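Local coordinates for aminoglycoside N(3)-acetyltransferase (Streptomyces griseus, PDB 7LAP), which probably transfers an acetyl group from acetyl-CoA to the 3-amino group of aminoglycoside antibiotics, and so mediates resistance to them, at residues A154-D159 / L167-A172; A131-H136 / S140-G145; S49-V54 / Q59-A64. All coordinates share one frame; numbering follows the deposited sequence.

Contact 1. Residues A154-D159 / L167-A172; sequences AHPWDD and LARLVA
With CG set beside its backbone N and opposite the carbonyl carbon (chi1 -64°), and the chain then extended as far as NE, Arg169 leaves helix 166-172 and carries its guanidinium to the start of the loop that holds Ala154 and Pro156. In a contact at the protein surface, this joins the first turn of the short helix 166-172 of this antibiotic N-acetyltransferase fold to the connection coming from helix 148-152. It is small, burying 78 Å² in all, and nearly everything in it depends on the single arginine. Ala154, just past the end of helix 148-152, has left-handed backbone angles. Its carbonyl oxygen lies at the edge of the guanidinium and in its plane, yet Ala154 O is 3.7 Å from Arg169 NH2, too long for a hydrogen bond. The firm grip is on the neighbouring nitrogen: NH1 is hydrogen-bonded to the carbonyl oxygens of Ala150 and Asp153, while NH2 has a weak bond to Gly164 O. A positive group held by carbonyls at the C-terminal end of a helix would probably be favoured by the helix dipole. Pro156 adds a looser, oblique contact, its ring carbon CD lying 4.4 Å from Arg169 NH2.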
ATOM      1  N   ALA B 154     -15.281  -2.691 -19.287  1.00 50.93           N
ATOM      2  CA  ALA B 154     -14.690  -3.206 -20.520  1.00 52.44           C
ATOM      3  C   ALA B 154     -13.564  -2.312 -21.042  1.00 50.73           C
ATOM      4  O   ALA B 154     -13.604  -1.847 -22.175  1.00 57.36           O
ATOM      5  CB  ALA B 154     -15.776  -3.376 -21.596  1.00 49.38           C
ATOM      6  N   HIS B 155     -12.547  -2.078 -20.210  1.00 48.24           N
ATOM      7  CA  HIS B 155     -11.391  -1.302 -20.663  1.00 45.13           C
ATOM      8  C   HIS B 155     -10.807  -1.917 -21.939  1.00 50.58           C
ATOM      9  O   HIS B 155     -10.453  -3.113 -21.944  1.00 50.96           O
ATOM     10  CB  HIS B 155     -10.333  -1.267 -19.573  1.00 46.52           C
ATOM     11  CG  HIS B 155      -9.352  -0.143 -19.709  1.00 44.22           C
ATOM     12  ND1 HIS B 155      -8.898   0.570 -18.621  1.00 43.47           N
ATOM     13  CD2 HIS B 155      -8.724   0.382 -20.792  1.00 45.19           C
ATOM     14  CE1 HIS B 155      -8.023   1.482 -19.022  1.00 43.42           C
ATOM     15  NE2 HIS B 155      -7.902   1.392 -20.337  1.00 43.92           N
ATOM     16  N   PRO B 156     -10.690  -1.153 -23.032  1.00 54.54           N
ATOM     17  CA  PRO B 156     -10.219  -1.731 -24.300  1.00 55.46           C
ATOM     18  C   PRO B 156      -8.800  -2.233 -24.158  1.00 53.15           C
ATOM     19  O   PRO B 156      -7.923  -1.519 -23.657  1.00 50.51           O
ATOM     20  CB  PRO B 156     -10.287  -0.554 -25.279  1.00 57.80           C
ATOM     21  CG  PRO B 156     -11.276   0.377 -24.672  1.00 56.05           C
ATOM     22  CD  PRO B 156     -11.083   0.256 -23.192  1.00 55.06           C
ATOM     23  N   TRP B 157      -8.568  -3.460 -24.632  1.00 50.57           N
ATOM     24  CA  TRP B 157      -7.256  -4.083 -24.464  1.00 54.44           C
ATOM     25  C   TRP B 157      -6.172  -3.287 -25.183  1.00 56.33           C
ATOM     26  O   TRP B 157      -5.170  -2.873 -24.577  1.00 53.71           O
ATOM     27  CB  TRP B 157      -7.273  -5.518 -24.983  1.00 50.80           C
ATOM     28  CG  TRP B 157      -8.136  -6.480 -24.216  1.00 54.28           C
ATOM     29  CD1 TRP B 157      -9.041  -7.384 -24.745  1.00 55.94           C
ATOM     30  CD2 TRP B 157      -8.117  -6.715 -22.805  1.00 50.72           C
ATOM     31  NE1 TRP B 157      -9.611  -8.125 -23.729  1.00 54.72           N
ATOM     32  CE2 TRP B 157      -9.068  -7.721 -22.533  1.00 53.45           C
ATOM     33  CE3 TRP B 157      -7.423  -6.132 -21.735  1.00 50.61           C
ATOM     34  CZ2 TRP B 157      -9.316  -8.178 -21.242  1.00 54.14           C
ATOM     35  CZ3 TRP B 157      -7.676  -6.587 -20.460  1.00 50.28           C
ATOM     36  CH2 TRP B 157      -8.609  -7.602 -20.224  1.00 54.89           C
ATOM     37  N   ASP B 158      -6.349  -3.083 -26.482  1.00 53.42           N
ATOM     38  CA  ASP B 158      -5.423  -2.341 -27.327  1.00 58.51           C
ATOM     39  C   ASP B 158      -5.883  -0.901 -27.451  1.00 59.02           C
ATOM     40  O   ASP B 158      -7.066  -0.600 -27.297  1.00 58.60           O
ATOM     41  CB  ASP B 158      -5.335  -2.972 -28.717  1.00 63.58           C
ATOM     42  CG  ASP B 158      -4.725  -4.354 -28.675  1.00 72.74           C
ATOM     43  OD1 ASP B 158      -3.528  -4.437 -28.356  1.00 76.90           O
ATOM     44  OD2 ASP B 158      -5.424  -5.345 -28.976  1.00 77.87           O
ATOM     45  N   ASP B 159      -4.936  -0.014 -27.764  1.00 60.32           N
ATOM     46  CA  ASP B 159      -5.192   1.421 -27.681  1.00 63.11           C
ATOM     47  C   ASP B 159      -5.968   1.749 -26.400  1.00 55.39           C
ATOM     48  O   ASP B 159      -7.050   2.346 -26.461  1.00 55.47           O
ATOM     49  CB  ASP B 159      -5.948   1.904 -28.927  1.00 73.27           C
ATOM     50  CG  ASP B 159      -5.698   3.394 -29.231  1.00 84.13           C
ATOM     51  OD1 ASP B 159      -4.645   3.934 -28.809  1.00 85.41           O
ATOM     52  OD2 ASP B 159      -6.555   4.029 -29.896  1.00 87.82           O
ATOM     53  N   LEU B 167     -10.758   7.081 -20.283  1.00 46.27           N
ATOM     54  CA  LEU B 167     -10.411   8.491 -20.368  1.00 45.48           C
ATOM     55  C   LEU B 167     -11.310   9.205 -21.376  1.00 46.56           C
ATOM     56  O   LEU B 167     -11.764  10.323 -21.119  1.00 44.62           O
ATOM     57  CB  LEU B 167      -8.935   8.645 -20.722  1.00 46.50           C
ATOM     58  CG  LEU B 167      -7.963   8.215 -19.605  1.00 45.20           C
ATOM     59  CD1 LEU B 167      -6.482   8.243 -20.111  1.00 46.51           C
ATOM     60  CD2 LEU B 167      -8.129   9.094 -18.357  1.00 46.86           C
ATOM     61  N   ALA B 168     -11.620   8.553 -22.505  1.00 45.80           N
ATOM     62  CA  ALA B 168     -12.577   9.124 -23.451  1.00 47.88           C
ATOM     63  C   ALA B 168     -13.941   9.308 -22.808  1.00 50.62           C
ATOM     64  O   ALA B 168     -14.625  10.309 -23.055  1.00 50.88           O
ATOM     65  CB  ALA B 168     -12.707   8.240 -24.693  1.00 49.23           C
ATOM     66  N   ARG B 169     -14.348   8.361 -21.966  1.00 51.39           N
ATOM     67  CA  ARG B 169     -15.630   8.478 -21.293  1.00 49.25           C
ATOM     68  C   ARG B 169     -15.636   9.590 -20.260  1.00 49.51           C
ATOM     69  O   ARG B 169     -16.689  10.197 -20.020  1.00 48.50           O
ATOM     70  CB  ARG B 169     -15.996   7.159 -20.634  1.00 47.95           C
ATOM     71  CG  ARG B 169     -16.190   6.046 -21.644  1.00 51.12           C
ATOM     72  CD  ARG B 169     -16.440   4.714 -20.944  1.00 49.99           C
ATOM     73  NE  ARG B 169     -15.932   3.617 -21.750  1.00 53.30           N
ATOM     74  CZ  ARG B 169     -15.656   2.401 -21.279  1.00 54.01           C
ATOM     75  NH1 ARG B 169     -15.838   2.113 -19.997  1.00 48.13           N
ATOM     76  NH2 ARG B 169     -15.202   1.467 -22.102  1.00 60.00           N
ATOM     77  N   LEU B 170     -14.498   9.840 -19.596  1.00 47.33           N
ATOM     78  CA  LEU B 170     -14.423  10.985 -18.700  1.00 41.72           C
ATOM     79  C   LEU B 170     -14.671  12.283 -19.461  1.00 48.14           C
ATOM     80  O   LEU B 170     -15.421  13.151 -19.002  1.00 44.85           O
ATOM     81  CB  LEU B 170     -13.060  11.019 -18.014  1.00 41.26           C
ATOM     82  CG  LEU B 170     -12.803  12.180 -17.062  1.00 42.67           C
ATOM     83  CD1 LEU B 170     -13.632  12.019 -15.812  1.00 42.31           C
ATOM     84  CD2 LEU B 170     -11.287  12.268 -16.730  1.00 41.02           C
ATOM     85  N   VAL B 171     -14.076  12.408 -20.652  1.00 47.64           N
ATOM     86  CA  VAL B 171     -14.274  13.595 -21.472  1.00 47.05           C
ATOM     87  C   VAL B 171     -15.741  13.733 -21.871  1.00 50.80           C
ATOM     88  O   VAL B 171     -16.324  14.822 -21.779  1.00 52.73           O
ATOM     89  CB  VAL B 171     -13.352  13.539 -22.703  1.00 49.43           C
ATOM     90  CG1 VAL B 171     -13.780  14.572 -23.752  1.00 47.24           C
ATOM     91  CG2 VAL B 171     -11.911  13.761 -22.285  1.00 45.76           C
ATOM     92  N   ALA B 172     -16.371  12.628 -22.279  1.00 51.47           N
ATOM     93  CA  ALA B 172     -17.725  12.693 -22.839  1.00 54.66           C
ATOM     94  C   ALA B 172     -18.762  13.026 -21.773  1.00 59.14           C
ATOM     95  O   ALA B 172     -19.793  13.636 -22.074  1.00 61.28           O
ATOM     96  CB  ALA B 172     -18.079  11.369 -23.519  1.00 53.04           C
TER

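Contact 2. Residues A131-H136 / S140-G145; sequences AVRSRH and SLAALG
Arg133 runs its aliphatic chain past Ala142 and Ser140, with CG 4.2 Å from the methyl CB of Ala142 and 3.3 Å from Leu141 O. An extended chain from CG onward takes NE to the hydroxyl of Ser140, where Arg133 NE donates to Ser140 OG over 3.2 Å, the oxygen tilted 21° from the guanidinium plane. Beyond this bond, Arg133 NH1 is held by the carbonyls of Ser112 and Pro109, and NH2 by that of Gly80, so the whole charged end is fixed by oxygens. The backbones pair antiparallel. Val132 and Ala143 form the hydrogen-bonded pair, with Val132 N to Ala143 O at 2.7 Å and a return bond from Ala143 N to Val132 O; Arg133 and Ala142 form the non-hydrogen-bonded pair beside it. Farther along, Ser134 N donates to Leu141 O, but the reply comes from a side chain. Ser134 OG, swung between its own backbone N and carbonyl carbon (chi1 83°), accepts a hydrogen bond from Leu141 N at 3.0 Å and is also bonded to His155 ND1. Water 1 then bridges His136 O to Ser140 N. At the other end, Leu144 CD1 packs 4.1 Å from Ala131 CB. Together these contacts make a beta hairpin whose strand 132-133 is, within this chain, an outermost strand of the mixed sheet.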
ATOM      1  N   ALA B 131     -15.870   0.382  -4.802  1.00 41.78           N
ATOM      2  CA  ALA B 131     -15.009   0.916  -5.862  1.00 42.40           C
ATOM      3  C   ALA B 131     -14.909  -0.095  -6.996  1.00 43.09           C
ATOM      4  O   ALA B 131     -15.034  -1.302  -6.783  1.00 42.57           O
ATOM      5  CB  ALA B 131     -13.594   1.235  -5.339  1.00 40.56           C
ATOM      6  N   VAL B 132     -14.666   0.397  -8.210  1.00 41.80           N
ATOM      7  CA  VAL B 132     -14.593  -0.459  -9.402  1.00 44.10           C
ATOM      8  C   VAL B 132     -13.242  -0.237 -10.070  1.00 46.95           C
ATOM      9  O   VAL B 132     -12.863   0.908 -10.332  1.00 41.37           O
ATOM     10  CB  VAL B 132     -15.726  -0.142 -10.389  1.00 47.39           C
ATOM     11  CG1 VAL B 132     -15.611  -1.013 -11.667  1.00 45.91           C
ATOM     12  CG2 VAL B 132     -17.105  -0.319  -9.722  1.00 46.44           C
ATOM     13  N   ARG B 133     -12.530  -1.319 -10.369  1.00 44.34           N
ATOM     14  CA  ARG B 133     -11.208  -1.206 -10.974  1.00 44.19           C
ATOM     15  C   ARG B 133     -11.265  -1.747 -12.397  1.00 47.62           C
ATOM     16  O   ARG B 133     -11.845  -2.811 -12.619  1.00 49.65           O
ATOM     17  CB  ARG B 133     -10.177  -1.985 -10.181  1.00 48.05           C
ATOM     18  CG  ARG B 133      -8.799  -1.566 -10.642  1.00 56.06           C
ATOM     19  CD  ARG B 133      -7.827  -2.625 -10.480  1.00 58.65           C
ATOM     20  NE  ARG B 133      -6.439  -2.177 -10.488  1.00 49.10           N
ATOM     21  CZ  ARG B 133      -5.548  -2.725  -9.680  1.00 46.32           C
ATOM     22  NH1 ARG B 133      -5.964  -3.648  -8.833  1.00 45.83           N
ATOM     23  NH2 ARG B 133      -4.277  -2.351  -9.721  1.00 42.38           N
ATOM     24  N   SER B 134     -10.674  -1.026 -13.359  1.00 46.22           N
ATOM     25  CA  SER B 134     -10.817  -1.476 -14.746  1.00 47.47           C
ATOM     26  C   SER B 134      -9.908  -2.681 -15.001  1.00 47.01           C
ATOM     27  O   SER B 134      -9.034  -3.018 -14.204  1.00 44.35           O
ATOM     28  CB  SER B 134     -10.553  -0.324 -15.730  1.00 47.16           C
ATOM     29  OG  SER B 134      -9.179  -0.112 -15.988  1.00 47.05           O
ATOM     30  N   ARG B 135     -10.145  -3.363 -16.111  1.00 47.91           N
ATOM     31  CA  ARG B 135      -9.580  -4.690 -16.283  1.00 46.38           C
ATOM     32  C   ARG B 135      -8.198  -4.670 -16.904  1.00 47.48           C
ATOM     33  O   ARG B 135      -7.563  -5.732 -17.010  1.00 47.19           O
ATOM     34  CB  ARG B 135     -10.532  -5.545 -17.138  1.00 46.01           C
ATOM     35  CG  ARG B 135     -10.638  -5.046 -18.554  1.00 45.91           C
ATOM     36  CD  ARG B 135     -11.648  -5.838 -19.427  1.00 46.03           C
ATOM     37  NE  ARG B 135     -11.534  -5.430 -20.823  1.00 47.70           N
ATOM     38  CZ  ARG B 135     -12.073  -6.076 -21.861  1.00 51.26           C
ATOM     39  NH1 ARG B 135     -12.797  -7.182 -21.675  1.00 49.74           N
ATOM     40  NH2 ARG B 135     -11.875  -5.613 -23.093  1.00 49.70           N
ATOM     41  N   HIS B 136      -7.699  -3.503 -17.307  1.00 43.90           N
ATOM     42  CA  HIS B 136      -6.463  -3.496 -18.078  1.00 43.67           C
ATOM     43  C   HIS B 136      -5.265  -3.788 -17.179  1.00 46.04           C
ATOM     44  O   HIS B 136      -5.147  -3.182 -16.119  1.00 42.64           O
ATOM     45  CB  HIS B 136      -6.252  -2.150 -18.768  1.00 45.86           C
ATOM     46  CG  HIS B 136      -5.387  -2.263 -19.980  1.00 48.51           C
ATOM     47  ND1 HIS B 136      -4.008  -2.305 -19.911  1.00 47.64           N
ATOM     48  CD2 HIS B 136      -5.709  -2.440 -21.281  1.00 48.32           C
ATOM     49  CE1 HIS B 136      -3.521  -2.474 -21.128  1.00 48.92           C
ATOM     50  NE2 HIS B 136      -4.532  -2.549 -21.978  1.00 48.86           N
ATOM     51  N   SER B 140      -4.779   0.184 -15.822  1.00 41.94           N
ATOM     52  CA  SER B 140      -6.082   0.153 -15.178  1.00 44.67           C
ATOM     53  C   SER B 140      -6.346   1.462 -14.443  1.00 43.07           C
ATOM     54  O   SER B 140      -5.435   2.131 -13.966  1.00 45.52           O
ATOM     55  CB  SER B 140      -6.197  -1.012 -14.197  1.00 43.11           C
ATOM     56  OG  SER B 140      -5.215  -0.909 -13.168  1.00 45.88           O
ATOM     57  N   LEU B 141      -7.610   1.838 -14.378  1.00 38.30           N
ATOM     58  CA  LEU B 141      -8.033   2.924 -13.519  1.00 43.66           C
ATOM     59  C   LEU B 141      -8.892   2.326 -12.424  1.00 45.09           C
ATOM     60  O   LEU B 141      -9.228   1.147 -12.451  1.00 42.29           O
ATOM     61  CB  LEU B 141      -8.832   3.974 -14.300  1.00 48.31           C
ATOM     62  CG  LEU B 141      -8.260   4.522 -15.603  1.00 54.75           C
ATOM     63  CD1 LEU B 141      -9.066   5.737 -16.010  1.00 61.00           C
ATOM     64  CD2 LEU B 141      -6.881   4.957 -15.298  1.00 55.16           C
ATOM     65  N   ALA B 142      -9.297   3.165 -11.479  1.00 40.24           N
ATOM     66  CA  ALA B 142     -10.344   2.748 -10.571  1.00 39.57           C
ATOM     67  C   ALA B 142     -11.276   3.921 -10.352  1.00 43.43           C
ATOM     68  O   ALA B 142     -10.878   5.075 -10.508  1.00 37.97           O
ATOM     69  CB  ALA B 142      -9.766   2.255  -9.255  1.00 35.08           C
ATOM     70  N   ALA B 143     -12.511   3.615  -9.969  1.00 42.19           N
ATOM     71  CA  ALA B 143     -13.529   4.640  -9.795  1.00 39.97           C
ATOM     72  C   ALA B 143     -14.450   4.278  -8.636  1.00 42.10           C
ATOM     73  O   ALA B 143     -14.673   3.102  -8.331  1.00 44.36           O
ATOM     74  CB  ALA B 143     -14.359   4.826 -11.083  1.00 37.95           C
ATOM     75  N   LEU B 144     -15.054   5.313  -8.053  1.00 39.73           N
ATOM     76  CA  LEU B 144     -15.934   5.176  -6.898  1.00 41.67           C
ATOM     77  C   LEU B 144     -17.035   6.210  -7.050  1.00 44.20           C
ATOM     78  O   LEU B 144     -16.741   7.409  -7.138  1.00 39.72           O
ATOM     79  CB  LEU B 144     -15.162   5.393  -5.570  1.00 37.18           C
ATOM     80  CG  LEU B 144     -15.988   5.254  -4.290  1.00 38.20           C
ATOM     81  CD1 LEU B 144     -16.497   3.797  -4.098  1.00 39.70           C
ATOM     82  CD2 LEU B 144     -15.190   5.718  -3.050  1.00 37.69           C
ATOM     83  N   GLY B 145     -18.294   5.763  -7.052  1.00 42.66           N
ATOM     84  CA  GLY B 145     -19.380   6.713  -7.167  1.00 44.04           C
ATOM     85  C   GLY B 145     -20.369   6.318  -8.261  1.00 43.45           C
ATOM     86  O   GLY B 145     -20.320   5.213  -8.809  1.00 41.72           O
TER
HETATM   87  O   HOH W   1      -3.312  -2.060 -14.540  1.00 43.92           O

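Contact 3. Residues S49-V54 / Q59-A64; sequences SAIGYV and QTVIDA
From its CB, which is directed at helix 58-69, Val54 splits into two methyls with separate tasks. CG1, placed opposite the backbone N (chi1 173°), touches Thr60 first: Val54 CG1 lies 3.7 Å from Thr60 CG2 and 3.8 Å from Thr60 CB, the two side chains sliding past each other in opposite directions. The same methyl also brushes Val61, with Val54 CG1 and Val61 CG2 4.2 Å apart. The other methyl turns back within its own segment, where Val54 CG2 lies 3.6 Å from Ile51 CG2, so the valine is packed against the isoleucine three residues earlier. Ile51 in turn stretches its extended CG1-CD1 arm to the helix, where Ile51 CD1 meets Val61 CG2 tip to tip at 4.0 Å. Between Ile51 and Val54 the chain leaves the short helix 48-51 at Gly52, whose positive phi (121°) lets it turn and bring both residues to the same helix. The hydroxyl of Thr60 takes no part in the contact: OG1 is hydrogen-bonded to Ser55 O. Thr60 also packs on Ile27 of helix 24-34 and on Pro105 of the second subunit, placing this small core beside the dimer interface. Carbon alone does the touching across these segments, which implies that their fit rests on methyl packing and the burial of apolar surface, with no directional bond between them.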
ATOM      1  N   SER B  49       1.495  14.266   1.147  1.00 31.16           N
ATOM      2  CA  SER B  49       2.237  15.076   2.115  1.00 34.63           C
ATOM      3  C   SER B  49       2.212  16.564   1.780  1.00 33.99           C
ATOM      4  O   SER B  49       2.438  17.395   2.665  1.00 35.49           O
ATOM      5  CB  SER B  49       3.692  14.599   2.194  1.00 37.90           C
ATOM      6  OG  SER B  49       3.712  13.267   2.652  1.00 45.28           O
ATOM      7  N   ALA B  50       1.998  16.921   0.511  1.00 32.88           N
ATOM      8  CA  ALA B  50       1.919  18.335   0.140  1.00 35.80           C
ATOM      9  C   ALA B  50       0.745  19.015   0.828  1.00 34.43           C
ATOM     10  O   ALA B  50       0.799  20.215   1.102  1.00 35.37           O
ATOM     11  CB  ALA B  50       1.768  18.481  -1.384  1.00 33.21           C
ATOM     12  N   ILE B  51      -0.329  18.267   1.098  1.00 32.93           N
ATOM     13  CA  ILE B  51      -1.476  18.832   1.809  1.00 36.54           C
ATOM     14  C   ILE B  51      -1.087  19.230   3.228  1.00 37.60           C
ATOM     15  O   ILE B  51      -1.568  20.237   3.756  1.00 35.85           O
ATOM     16  CB  ILE B  51      -2.648  17.828   1.808  1.00 35.32           C
ATOM     17  CG1 ILE B  51      -3.048  17.481   0.377  1.00 29.97           C
ATOM     18  CG2 ILE B  51      -3.866  18.380   2.566  1.00 36.34           C
ATOM     19  CD1 ILE B  51      -4.142  16.329   0.259  1.00 33.18           C
ATOM     20  N   GLY B  52      -0.203  18.458   3.860  1.00 35.81           N
ATOM     21  CA  GLY B  52       0.156  18.654   5.248  1.00 37.50           C
ATOM     22  C   GLY B  52      -0.162  17.406   6.049  1.00 40.02           C
ATOM     23  O   GLY B  52      -0.256  16.303   5.489  1.00 36.43           O
ATOM     24  N   TYR B  53      -0.405  17.604   7.344  1.00 37.87           N
ATOM     25  CA  TYR B  53      -0.751  16.467   8.208  1.00 38.05           C
ATOM     26  C   TYR B  53      -2.248  16.223   8.076  1.00 38.56           C
ATOM     27  O   TYR B  53      -3.064  16.990   8.599  1.00 37.82           O
ATOM     28  CB  TYR B  53      -0.343  16.723   9.667  1.00 44.39           C
ATOM     29  CG  TYR B  53      -0.776  15.536  10.506  1.00 51.05           C
ATOM     30  CD1 TYR B  53      -0.020  14.370  10.554  1.00 54.98           C
ATOM     31  CD2 TYR B  53      -1.991  15.557  11.187  1.00 47.19           C
ATOM     32  CE1 TYR B  53      -0.466  13.243  11.298  1.00 59.69           C
ATOM     33  CE2 TYR B  53      -2.440  14.453  11.907  1.00 50.37           C
ATOM     34  CZ  TYR B  53      -1.687  13.300  11.968  1.00 59.18           C
ATOM     35  OH  TYR B  53      -2.204  12.213  12.698  1.00 62.93           O
ATOM     36  N   VAL B  54      -2.639  15.176   7.350  1.00 37.93           N
ATOM     37  CA  VAL B  54      -4.050  14.924   7.103  1.00 34.25           C
ATOM     38  C   VAL B  54      -4.544  13.933   8.154  1.00 40.38           C
ATOM     39  O   VAL B  54      -4.070  12.795   8.218  1.00 37.89           O
ATOM     40  CB  VAL B  54      -4.306  14.406   5.681  1.00 35.02           C
ATOM     41  CG1 VAL B  54      -5.804  13.986   5.543  1.00 32.58           C
ATOM     42  CG2 VAL B  54      -3.986  15.483   4.651  1.00 37.06           C
ATOM     43  N   GLN B  59      -8.076   8.034   3.640  1.00 36.95           N
ATOM     44  CA  GLN B  59      -9.520   7.906   3.837  0.50 36.01           C
ATOM     45  C   GLN B  59     -10.180   9.276   3.978  1.00 38.32           C
ATOM     46  O   GLN B  59     -11.317   9.485   3.510  1.00 36.71           O
ATOM     47  CB  GLN B  59      -9.807   7.046   5.076  0.50 36.53           C
ATOM     48  CG  GLN B  59      -9.396   5.567   4.971  0.50 34.64           C
ATOM     49  CD  GLN B  59     -10.021   4.859   3.756  0.50 35.66           C
ATOM     50  OE1 GLN B  59      -9.324   4.211   2.968  0.50 36.14           O
ATOM     51  NE2 GLN B  59     -11.345   4.988   3.608  0.50 30.33           N
ATOM     52  N   THR B  60      -9.483  10.221   4.618  1.00 35.97           N
ATOM     53  CA  THR B  60     -10.040  11.553   4.826  1.00 35.36           C
ATOM     54  C   THR B  60     -10.102  12.341   3.523  1.00 33.54           C
ATOM     55  O   THR B  60     -11.094  13.042   3.264  1.00 35.72           O
ATOM     56  CB  THR B  60      -9.203  12.256   5.882  1.00 37.19           C
ATOM     57  OG1 THR B  60      -9.492  11.638   7.144  1.00 38.28           O
ATOM     58  CG2 THR B  60      -9.502  13.755   5.933  1.00 37.00           C
ATOM     59  N   VAL B  61      -9.071  12.224   2.683  1.00 32.71           N
ATOM     60  CA  VAL B  61      -9.111  12.868   1.372  1.00 31.73           C
ATOM     61  C   VAL B  61     -10.270  12.323   0.550  1.00 34.65           C
ATOM     62  O   VAL B  61     -11.035  13.086  -0.054  1.00 36.10           O
ATOM     63  CB  VAL B  61      -7.763  12.704   0.648  1.00 35.94           C
ATOM     64  CG1 VAL B  61      -7.833  13.299  -0.776  1.00 32.17           C
ATOM     65  CG2 VAL B  61      -6.626  13.393   1.466  1.00 37.31           C
ATOM     66  N   ILE B  62     -10.450  11.001   0.544  1.00 32.93           N
ATOM     67  CA  ILE B  62     -11.525  10.404  -0.258  1.00 32.60           C
ATOM     68  C   ILE B  62     -12.899  10.842   0.248  1.00 34.62           C
ATOM     69  O   ILE B  62     -13.776  11.231  -0.529  1.00 35.64           O
ATOM     70  CB  ILE B  62     -11.401   8.877  -0.255  1.00 31.96           C
ATOM     71  CG1 ILE B  62     -10.183   8.448  -1.065  1.00 31.92           C
ATOM     72  CG2 ILE B  62     -12.718   8.212  -0.778  1.00 31.02           C
ATOM     73  CD1 ILE B  62      -9.756   6.969  -0.724  1.00 34.87           C
ATOM     74  N   ASP B  63     -13.095  10.830   1.562  1.00 33.97           N
ATOM     75  CA  ASP B  63     -14.399  11.220   2.084  1.00 36.96           C
ATOM     76  C   ASP B  63     -14.697  12.704   1.887  1.00 37.36           C
ATOM     77  O   ASP B  63     -15.861  13.076   1.686  1.00 39.50           O
ATOM     78  CB  ASP B  63     -14.482  10.818   3.544  1.00 43.57           C
ATOM     79  CG  ASP B  63     -14.781   9.291   3.705  1.00 51.19           C
ATOM     80  OD1 ASP B  63     -15.632   8.752   2.945  1.00 55.00           O
ATOM     81  OD2 ASP B  63     -14.169   8.640   4.573  1.00 55.98           O
ATOM     82  N   ALA B  64     -13.673  13.564   1.909  1.00 32.83           N
ATOM     83  CA  ALA B  64     -13.897  14.969   1.574  1.00 34.35           C
ATOM     84  C   ALA B  64     -14.321  15.122   0.111  1.00 36.01           C
ATOM     85  O   ALA B  64     -15.219  15.913  -0.207  1.00 34.18           O
ATOM     86  CB  ALA B  64     -12.625  15.794   1.862  1.00 29.63           C
TER

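Along the chain the order is contact 3, contact 2, contact 1. Contacts 1 and 2 are neighbours, their centres about 12 Å apart: the loop 154-159 returns to the turn end of the hairpin, where Trp157 O is hydrogen-bonded to His136 NE2. Contact 3 lies about 21 Å from contact 2, centre to centre, and reaches it through Ile62 CG2 packing on Leu144 CD2. Contacts 1 and 3, about 28 Å apart between centres, do not touch. The mixed sheet relates all three: contact 2 forms one edge within this chain, contact 3 lies in the connection between strands 41-46 and 74-78, and Leu167 and Leu170 of contact 1 cover strand 41-46. They thus join helices and loops around one sheet.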